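Local coordinates for Non-structural polyprotein (Sindbis virus, PDB 4GUA) that carries the protease, macro and zinc-binding regions of a viral precursor polyprotein that is probably cleaved to yield proteins of RNA replication, at residues A354-E359 and K381-S386. Numbering follows the deposited sequence.
Sequences ADCQEE and KRWPTS
Arg382 leaves its backbone with CG opposite the backbone N (chi1 178°), runs extended through CG and then bends at chi3, which swings the guanidinium toward Asp355. The carboxylate meets it after CG of Asp355 has been placed beside its own backbone N (chi1 -74°), a turn that brings the end of the side chain back to the helix although its CB points away from it. The resulting salt bridge joins OD1 of Asp355 to NH2 of Arg382 at 2.6 Å through a single oxygen; with the two planes 89° apart, the pairing is crossed and not the flat, two-pronged kind. The carbonyl O of Ala354 lies over one face of the guanidinium, offset toward its rim. It is 3.0 Å from NE of Arg382, but the angle is too poor for a hydrogen bond.

Within its own segment, CD of Arg382 sits over one face of the Trp383 indole, 3.3 Å above the ring plane and near the rim. The six-membered end of that indole meets the loop obliquely, with CH2 of Trp383 3.2 Å from O of Ala354 and 4.3 Å from SG of Cys356. Cys356 and Trp383 both also touch Lys405 and Val361, so the packing continues onto strands 360-364 and 405-410, while the ion pair lies at the exposed margin. In this arrangement the loop linking strands 346-349 and 360-364 meets the C-terminal end of helix 375-382, a loop-to-helix-end contact within the alpha/beta macro domain fold.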
ATOM      1  N   ALA A 354       8.441  32.816  10.514  1.00 93.75           N
ATOM      2  CA  ALA A 354       7.418  33.237  11.468  1.00 91.37           C
ATOM      3  C   ALA A 354       6.272  33.951  10.761  1.00 83.80           C
ATOM      4  O   ALA A 354       5.141  33.977  11.254  1.00 86.84           O
ATOM      5  CB  ALA A 354       8.021  34.141  12.529  1.00 93.77           C
ATOM      6  N   ASP A 355       6.565  34.518   9.598  1.00 70.14           N
ATOM      7  CA  ASP A 355       5.573  35.284   8.854  1.00 61.59           C
ATOM      8  C   ASP A 355       4.824  34.439   7.816  1.00 64.67           C
ATOM      9  O   ASP A 355       4.040  34.968   7.024  1.00 74.93           O
ATOM     10  CB  ASP A 355       6.232  36.504   8.195  1.00 85.57           C
ATOM     11  CG  ASP A 355       6.575  37.604   9.202  1.00 94.40           C
ATOM     12  OD1 ASP A 355       5.738  37.882  10.090  1.00 94.42           O
ATOM     13  OD2 ASP A 355       7.676  38.192   9.100  1.00 95.95           O
ATOM     14  N   CYS A 356       5.061  33.132   7.818  1.00103.46           N
ATOM     15  CA  CYS A 356       4.484  32.257   6.800  1.00 94.18           C
ATOM     16  C   CYS A 356       2.954  32.344   6.720  1.00 88.41           C
ATOM     17  O   CYS A 356       2.271  32.545   7.728  1.00 80.72           O
ATOM     18  CB  CYS A 356       4.917  30.805   7.036  1.00 90.40           C
ATOM     19  SG  CYS A 356       4.296  30.042   8.551  1.00 84.24           S
ATOM     20  N   GLN A 357       2.437  32.214   5.498  1.00 89.77           N
ATOM     21  CA  GLN A 357       0.997  32.178   5.246  1.00 86.36           C
ATOM     22  C   GLN A 357       0.445  30.753   5.130  1.00 78.42           C
ATOM     23  O   GLN A 357      -0.754  30.569   4.947  1.00 77.12           O
ATOM     24  CB  GLN A 357       0.669  32.956   3.966  1.00 91.60           C
ATOM     25  CG  GLN A 357       0.832  34.466   4.081  1.00 95.99           C
ATOM     26  CD  GLN A 357      -0.101  35.076   5.114  1.00101.20           C
ATOM     27  OE1 GLN A 357      -1.325  34.973   4.997  1.00105.82           O
ATOM     28  NE2 GLN A 357       0.471  35.714   6.133  1.00 96.19           N
ATOM     29  N   GLU A 358       1.310  29.747   5.223  1.00 78.73           N
ATOM     30  CA  GLU A 358       0.883  28.355   5.053  1.00 77.16           C
ATOM     31  C   GLU A 358       0.102  27.875   6.271  1.00 71.89           C
ATOM     32  O   GLU A 358       0.322  28.369   7.372  1.00 74.96           O
ATOM     33  CB  GLU A 358       2.090  27.447   4.815  1.00 81.87           C
ATOM     34  CG  GLU A 358       2.733  27.589   3.440  1.00 86.43           C
ATOM     35  CD  GLU A 358       3.489  28.888   3.264  1.00 89.51           C
ATOM     36  OE1 GLU A 358       3.998  29.424   4.271  1.00 91.27           O
ATOM     37  OE2 GLU A 358       3.587  29.368   2.111  1.00 88.25           O
ATOM     38  N   GLU A 359      -0.793  26.908   6.076  1.00 69.64           N
ATOM     39  CA  GLU A 359      -1.695  26.447   7.143  1.00 62.21           C
ATOM     40  C   GLU A 359      -0.953  25.966   8.385  1.00 66.17           C
ATOM     41  O   GLU A 359      -1.370  26.239   9.517  1.00 69.47           O
ATOM     42  CB  GLU A 359      -2.611  25.328   6.643  1.00 54.96           C
ATOM     43  CG  GLU A 359      -3.529  24.772   7.725  1.00 61.33           C
ATOM     44  CD  GLU A 359      -4.492  23.710   7.215  1.00 69.60           C
ATOM     45  OE1 GLU A 359      -4.733  23.655   5.984  1.00 71.30           O
ATOM     46  OE2 GLU A 359      -4.996  22.920   8.050  1.00 68.84           O
ATOM     47  N   LYS A 381       9.055  33.153  19.448  1.00 87.81           N
ATOM     48  CA  LYS A 381       8.698  34.542  19.679  1.00 87.12           C
ATOM     49  C   LYS A 381       7.285  34.856  19.194  1.00 90.20           C
ATOM     50  O   LYS A 381       6.565  35.606  19.852  1.00 94.09           O
ATOM     51  CB  LYS A 381       9.697  35.485  19.018  1.00 92.25           C
ATOM     52  CG  LYS A 381      11.067  35.449  19.662  1.00102.36           C
ATOM     53  CD  LYS A 381      11.864  36.735  19.472  1.00111.57           C
ATOM     54  CE  LYS A 381      11.998  37.122  17.997  1.00115.33           C
ATOM     55  NZ  LYS A 381      12.396  38.558  17.824  1.00115.54           N
ATOM     56  N   ARG A 382       6.886  34.311  18.047  1.00 97.42           N
ATOM     57  CA  ARG A 382       5.517  34.531  17.565  1.00 93.52           C
ATOM     58  C   ARG A 382       4.443  33.606  18.161  1.00 86.91           C
ATOM     59  O   ARG A 382       3.295  34.019  18.335  1.00 86.94           O
ATOM     60  CB  ARG A 382       5.438  34.466  16.050  1.00 92.60           C
ATOM     61  CG  ARG A 382       4.010  34.642  15.577  1.00 97.69           C
ATOM     62  CD  ARG A 382       3.921  34.645  14.081  1.00109.84           C
ATOM     63  NE  ARG A 382       4.399  35.897  13.500  1.00116.57           N
ATOM     64  CZ  ARG A 382       3.674  36.694  12.718  1.00118.94           C
ATOM     65  NH1 ARG A 382       2.417  36.389  12.412  1.00118.56           N
ATOM     66  NH2 ARG A 382       4.213  37.805  12.238  1.00119.15           N
ATOM     67  N   TRP A 383       4.792  32.352  18.437  1.00 77.97           N
ATOM     68  CA  TRP A 383       3.806  31.403  18.949  1.00 71.58           C
ATOM     69  C   TRP A 383       4.272  30.734  20.239  1.00 70.61           C
ATOM     70  O   TRP A 383       4.398  29.510  20.298  1.00 64.53           O
ATOM     71  CB  TRP A 383       3.509  30.321  17.911  1.00 68.09           C
ATOM     72  CG  TRP A 383       2.945  30.830  16.620  1.00 68.06           C
ATOM     73  CD1 TRP A 383       1.683  31.290  16.400  1.00 63.30           C
ATOM     74  CD2 TRP A 383       3.626  30.896  15.359  1.00 71.92           C
ATOM     75  NE1 TRP A 383       1.535  31.654  15.081  1.00 63.16           N
ATOM     76  CE2 TRP A 383       2.711  31.423  14.419  1.00 63.89           C
ATOM     77  CE3 TRP A 383       4.917  30.567  14.931  1.00 69.47           C
ATOM     78  CZ2 TRP A 383       3.051  31.632  13.084  1.00 61.47           C
ATOM     79  CZ3 TRP A 383       5.253  30.773  13.607  1.00 66.40           C
ATOM     80  CH2 TRP A 383       4.320  31.299  12.697  1.00 65.49           C
ATOM     81  N   PRO A 384       4.512  31.538  21.285  1.00 73.40           N
ATOM     82  CA  PRO A 384       5.052  31.020  22.547  1.00 74.41           C
ATOM     83  C   PRO A 384       4.268  29.844  23.121  1.00 71.14           C
ATOM     84  O   PRO A 384       4.872  28.869  23.553  1.00 72.88           O
ATOM     85  CB  PRO A 384       4.958  32.222  23.492  1.00 77.36           C
ATOM     86  CG  PRO A 384       4.979  33.405  22.605  1.00 78.70           C
ATOM     87  CD  PRO A 384       4.285  32.992  21.339  1.00 73.63           C
ATOM     88  N   THR A 385       2.942  29.930  23.108  1.00 67.88           N
ATOM     89  CA  THR A 385       2.121  28.944  23.805  1.00 66.92           C
ATOM     90  C   THR A 385       2.161  27.578  23.126  1.00 64.66           C
ATOM     91  O   THR A 385       1.680  26.594  23.685  1.00 62.33           O
ATOM     92  CB  THR A 385       0.649  29.416  23.973  1.00 69.34           C
ATOM     93  OG1 THR A 385       0.086  29.740  22.698  1.00 76.72           O
ATOM     94  CG2 THR A 385       0.580  30.640  24.858  1.00 67.03           C
ATOM     95  N   SER A 386       2.726  27.511  21.924  1.00 67.09           N
ATOM     96  CA  SER A 386       2.896  26.223  21.264  1.00 65.32           C
ATOM     97  C   SER A 386       3.996  25.427  21.963  1.00 67.71           C
ATOM     98  O   SER A 386       4.092  24.212  21.810  1.00 72.37           O
ATOM     99  CB  SER A 386       3.220  26.404  19.781  1.00 64.17           C
ATOM    100  OG  SER A 386       4.477  27.027  19.604  1.00 65.91           O
TER